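Local atomic coordinates of phosphosugar isomerase (Escherichia coli O6:H1, PDB entry 5UQI), a protein that probably interconverts arabinose-5-phosphate and ribulose-5-phosphate as a sugar isomerase (SIS) domain enzyme, and binds arabinose-5-phosphate. Residues A63-T68 with A167-L172; L120-R125 with I133-S138. One frame throughout, in Å; residues are numbered along the deposited sequence.

From the N terminus, helix 32-41 and strand 46-50 come before helix 52-67, whose C-terminal end is the first partner of interaction 1. The chain then builds strands 72-76, 93-97, 120-124 and 137-140 of the parallel sheet before helix 156-175 returns to meet residues 63-68, closing a loop with 98 residues between the segments. Interaction 2 falls entirely within that loop and closes a much shorter one: seven residues separate 120-125 from 133-138. Interaction 1 thus joins two helices distant in sequence, whereas interaction 2 pairs the last two strands of the sheet. Their centres lie about 19 Å apart, and their nearest atoms, about 5 Å apart, do not touch.

Interaction 1: residues A63-T68 with A167-L172; sequences ATFAST and AVALAL
Two nearly parallel helices of the SIS domain, 52-67 and 156-175, meet here, with the axes of their contacting segments 9.1 Å apart and inclined by 12°. At the centre is Ala-169, whose CB points at the other helix and lies 3.5 Å from Phe-65 CD1, with CE1 almost as close. The small methyl lets the backbones come near each other, the CA atoms of Phe-65 and Ala-169 being 5.1 Å apart. Further along the Phe-65 ring, CZ meets CG1 of Val-168 and CE2 reaches CD1 of Leu-172, so the neighbours Val-168 and Ala-169 and, one turn on, Leu-172 share one aromatic partner. Beside the ring, Thr-64 turns its methyl to the same alanine: CG2 stands 3.8 Å from Ala-169 CB, while OG1 is hydrogen-bonded to Lys-60 NZ.

The polar part of the contact gathers at Thr-68, where the first helix ends. With chi1 at 62°, its OG1 lies between backbone N and carbonyl carbon and turns back to donate to Thr-64 O at 2.8 Å. A water donates both to Thr-68 OG1 and to Ala-169 O, 2.8 Å from each, and so bridges residues 63-68 and 167-172, which share no direct hydrogen bond. Thr-68 CG2 meets Leu-170 CD2, the two side chains crossing at about a right angle.

Beyond the pair, Thr-68 O is hydrogen-bonded to Ser-173 OG, one turn on from Leu-170. The Phe-65 ring makes an edge-to-face contact with Phe-48 of strand 46-50, and helix 32-41 packs against Val-168 through Leu-39 and against Leu-172 through Ile-36, Leu-39 and Gln-40.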
# COMPACT_ATOMS: atom_id res chain seq x y z
N ALA A 63 4.74 3.79 -8.27
CA ALA A 63 4.89 3.95 -9.70
C ALA A 63 3.50 4.10 -10.36
O ALA A 63 3.34 4.93 -11.25
CB ALA A 63 5.67 2.75 -10.27
N THR A 64 2.52 3.33 -9.88
CA THR A 64 1.14 3.39 -10.46
C THR A 64 0.49 4.75 -10.13
O THR A 64 -0.13 5.37 -11.01
CB THR A 64 0.36 2.20 -9.91
OG1 THR A 64 0.83 1.08 -10.72
CG2 THR A 64 -1.11 2.33 -10.24
N PHE A 65 0.69 5.25 -8.90
CA PHE A 65 0.15 6.58 -8.59
C PHE A 65 0.76 7.58 -9.54
O PHE A 65 0.05 8.39 -10.16
CB PHE A 65 0.54 7.00 -7.12
CG PHE A 65 -0.49 6.60 -6.08
CD1 PHE A 65 -1.02 5.28 -5.97
CD2 PHE A 65 -0.82 7.55 -5.14
CE1 PHE A 65 -2.02 4.99 -5.01
CE2 PHE A 65 -1.77 7.24 -4.15
CZ PHE A 65 -2.34 5.98 -4.10
N ALA A 66 2.10 7.55 -9.71
CA ALA A 66 2.75 8.56 -10.54
C ALA A 66 2.30 8.49 -12.00
O ALA A 66 2.08 9.56 -12.66
CB ALA A 66 4.26 8.36 -10.49
N SER A 67 2.18 7.29 -12.51
CA SER A 67 1.87 7.06 -13.95
C SER A 67 0.45 7.44 -14.25
O SER A 67 0.16 7.66 -15.44
CB SER A 67 2.10 5.61 -14.32
OG SER A 67 1.27 4.77 -13.65
N THR A 68 -0.38 7.56 -13.22
CA THR A 68 -1.81 7.91 -13.42
C THR A 68 -2.11 9.29 -12.87
O THR A 68 -3.31 9.61 -12.73
CB THR A 68 -2.71 6.87 -12.81
OG1 THR A 68 -2.50 6.79 -11.40
CG2 THR A 68 -2.48 5.46 -13.41
N ALA A 167 -6.67 0.45 -7.06
CA ALA A 167 -8.03 1.03 -7.18
C ALA A 167 -8.03 2.46 -6.66
O ALA A 167 -8.66 3.32 -7.25
CB ALA A 167 -9.03 0.19 -6.40
N VAL A 168 -7.33 2.73 -5.54
CA VAL A 168 -7.17 4.09 -5.05
C VAL A 168 -6.52 4.99 -6.08
O VAL A 168 -6.98 6.09 -6.38
CB VAL A 168 -6.43 4.10 -3.70
CG1 VAL A 168 -6.13 5.54 -3.31
CG2 VAL A 168 -7.28 3.33 -2.66
N ALA A 169 -5.41 4.52 -6.68
CA ALA A 169 -4.73 5.28 -7.70
C ALA A 169 -5.69 5.61 -8.86
O ALA A 169 -5.68 6.75 -9.33
CB ALA A 169 -3.51 4.44 -8.25
N LEU A 170 -6.41 4.59 -9.33
CA LEU A 170 -7.31 4.81 -10.49
C LEU A 170 -8.47 5.72 -10.14
O LEU A 170 -8.86 6.53 -11.01
CB LEU A 170 -7.78 3.48 -11.08
CG LEU A 170 -6.62 2.69 -11.74
CD1 LEU A 170 -7.08 1.27 -12.11
CD2 LEU A 170 -5.96 3.40 -12.91
N ALA A 171 -8.98 5.66 -8.90
CA ALA A 171 -10.07 6.57 -8.51
C ALA A 171 -9.55 8.00 -8.44
O ALA A 171 -10.15 8.90 -8.97
CB ALA A 171 -10.62 6.15 -7.17
N LEU A 172 -8.34 8.22 -7.86
CA LEU A 172 -7.78 9.58 -7.83
C LEU A 172 -7.58 10.09 -9.28
O LEU A 172 -7.83 11.26 -9.56
CB LEU A 172 -6.41 9.63 -7.09
CG LEU A 172 -6.48 9.38 -5.60
CD1 LEU A 172 -5.06 9.08 -5.12
CD2 LEU A 172 -7.04 10.63 -4.93
O HOH W 1 -3.40 8.41 -9.28

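Interaction 2: residues L120-R125 with I133-S138; sequences LISFTR and ISCDLS
Asp-136 reaches back with its carboxylate to the start of strand 120-124, where OD2 takes the N-H of Leu-120 at 2.9 Å through its anti lone pair, the bond being nearly straight at 165°. A chi1 of -58° sets its CG beside its own backbone N, turning the carboxylate toward the amide of Leu-120. Leu-120 O accepts Leu-137 N in its carbonyl plane at 3.1 Å, and also receives a weak, bent bond from Asp-136 N. Cys-135 SG lodges between two side chains of the facing strand, 3.7 Å from Ser-122 CB and 3.8 Å from Leu-120 CB.

These residues complete a beta-alpha-beta unit, in which helix 130-134 connects parallel strands 120-124 and 137-140, the latter the outermost strand within the chain. Ser-122 N donates a hydrogen bond to Leu-137 O at 2.9 Å, and Ile-121 CA makes a CA-H...O contact with the same oxygen.

On the sheet face carrying Ser-122 and Ser-138, their OG atoms meet one water, which Thr-124 OG1 also holds. The two serines get there differently: OG of Ser-138 extends opposite its backbone N (chi1 167°), and it is also hydrogen-bonded to His-127 ND1, whereas Ser-122 places OG between N and carbonyl carbon, 3.4 Å from Ser-138 CA.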
# COMPACT_ATOMS: atom_id res chain seq x y z
N LEU A 120 0.43 11.14 8.16
CA LEU A 120 0.82 9.72 8.04
C LEU A 120 -0.40 8.87 7.85
O LEU A 120 -1.33 8.91 8.63
CB LEU A 120 1.62 9.22 9.27
CG LEU A 120 2.80 10.10 9.69
CD1 LEU A 120 3.39 9.42 10.95
CD2 LEU A 120 3.84 10.28 8.54
N ILE A 121 -0.37 7.98 6.83
CA ILE A 121 -1.42 7.03 6.56
C ILE A 121 -0.81 5.65 6.69
O ILE A 121 0.31 5.45 6.23
CB ILE A 121 -1.89 7.22 5.08
CG1 ILE A 121 -2.55 8.62 4.97
CG2 ILE A 121 -2.87 6.12 4.66
CD1 ILE A 121 -2.76 8.99 3.51
N SER A 122 -1.50 4.71 7.31
CA SER A 122 -1.02 3.34 7.35
C SER A 122 -1.94 2.41 6.59
O SER A 122 -3.15 2.59 6.59
CB SER A 122 -0.82 2.79 8.78
OG SER A 122 -2.14 2.82 9.47
N PHE A 123 -1.36 1.41 5.90
CA PHE A 123 -2.13 0.30 5.38
C PHE A 123 -1.69 -0.93 6.13
O PHE A 123 -0.52 -1.40 5.96
CB PHE A 123 -1.76 0.07 3.88
CG PHE A 123 -2.30 1.08 2.86
CD1 PHE A 123 -2.93 2.28 3.19
CD2 PHE A 123 -2.06 0.83 1.47
CE1 PHE A 123 -3.41 3.14 2.21
CE2 PHE A 123 -2.50 1.73 0.50
CZ PHE A 123 -3.20 2.86 0.85
N THR A 124 -2.55 -1.52 6.99
CA THR A 124 -2.21 -2.69 7.82
C THR A 124 -3.45 -3.56 7.94
O THR A 124 -4.53 -3.09 7.57
CB THR A 124 -1.72 -2.32 9.25
OG1 THR A 124 -2.85 -1.98 10.10
CG2 THR A 124 -0.72 -1.11 9.25
N ARG A 125 -3.27 -4.72 8.53
CA ARG A 125 -4.39 -5.62 8.69
C ARG A 125 -5.24 -5.25 9.89
O ARG A 125 -6.26 -5.93 10.11
CB ARG A 125 -3.88 -7.05 8.77
CG ARG A 125 -3.33 -7.48 10.08
CD ARG A 125 -2.76 -8.91 9.99
NE ARG A 125 -2.00 -9.14 11.19
CZ ARG A 125 -0.93 -9.92 11.29
NH1 ARG A 125 -0.44 -10.54 10.22
NH2 ARG A 125 -0.31 -10.04 12.47
N ILE A 133 -2.02 2.74 15.08
CA ILE A 133 -2.26 3.61 16.25
C ILE A 133 -1.47 4.91 16.17
O ILE A 133 -1.91 5.95 16.67
CB ILE A 133 -1.89 2.85 17.56
CG1 ILE A 133 -2.94 1.79 17.85
CG2 ILE A 133 -1.73 3.79 18.77
CD1 ILE A 133 -4.35 2.31 18.10
N SER A 134 -0.28 4.88 15.54
CA SER A 134 0.61 6.01 15.42
C SER A 134 0.39 6.85 14.21
O SER A 134 0.96 7.91 14.10
CB SER A 134 2.03 5.48 15.36
OG SER A 134 2.36 4.94 16.62
N CYS A 135 -0.50 6.44 13.31
CA CYS A 135 -0.73 7.24 12.15
C CYS A 135 -1.95 8.15 12.24
O CYS A 135 -2.83 7.99 13.11
CB CYS A 135 -0.84 6.35 10.88
SG CYS A 135 0.80 5.66 10.41
N ASP A 136 -1.98 9.18 11.41
CA ASP A 136 -3.15 10.06 11.38
C ASP A 136 -4.38 9.41 10.78
O ASP A 136 -5.52 9.71 11.19
CB ASP A 136 -2.84 11.33 10.63
CG ASP A 136 -1.69 12.05 11.24
OD1 ASP A 136 -1.89 12.69 12.34
OD2 ASP A 136 -0.55 12.02 10.78
N LEU A 137 -4.19 8.58 9.74
CA LEU A 137 -5.28 7.84 9.13
C LEU A 137 -4.81 6.40 9.02
O LEU A 137 -3.84 6.07 8.29
CB LEU A 137 -5.69 8.44 7.77
CG LEU A 137 -6.78 7.61 7.08
CD1 LEU A 137 -8.11 7.65 7.83
CD2 LEU A 137 -6.95 8.16 5.68
N SER A 138 -5.50 5.53 9.75
CA SER A 138 -5.35 4.07 9.61
C SER A 138 -6.36 3.51 8.63
O SER A 138 -7.62 3.66 8.82
CB SER A 138 -5.50 3.36 10.99
OG SER A 138 -5.65 1.95 10.80
O HOH W 2 -3.85 0.59 9.29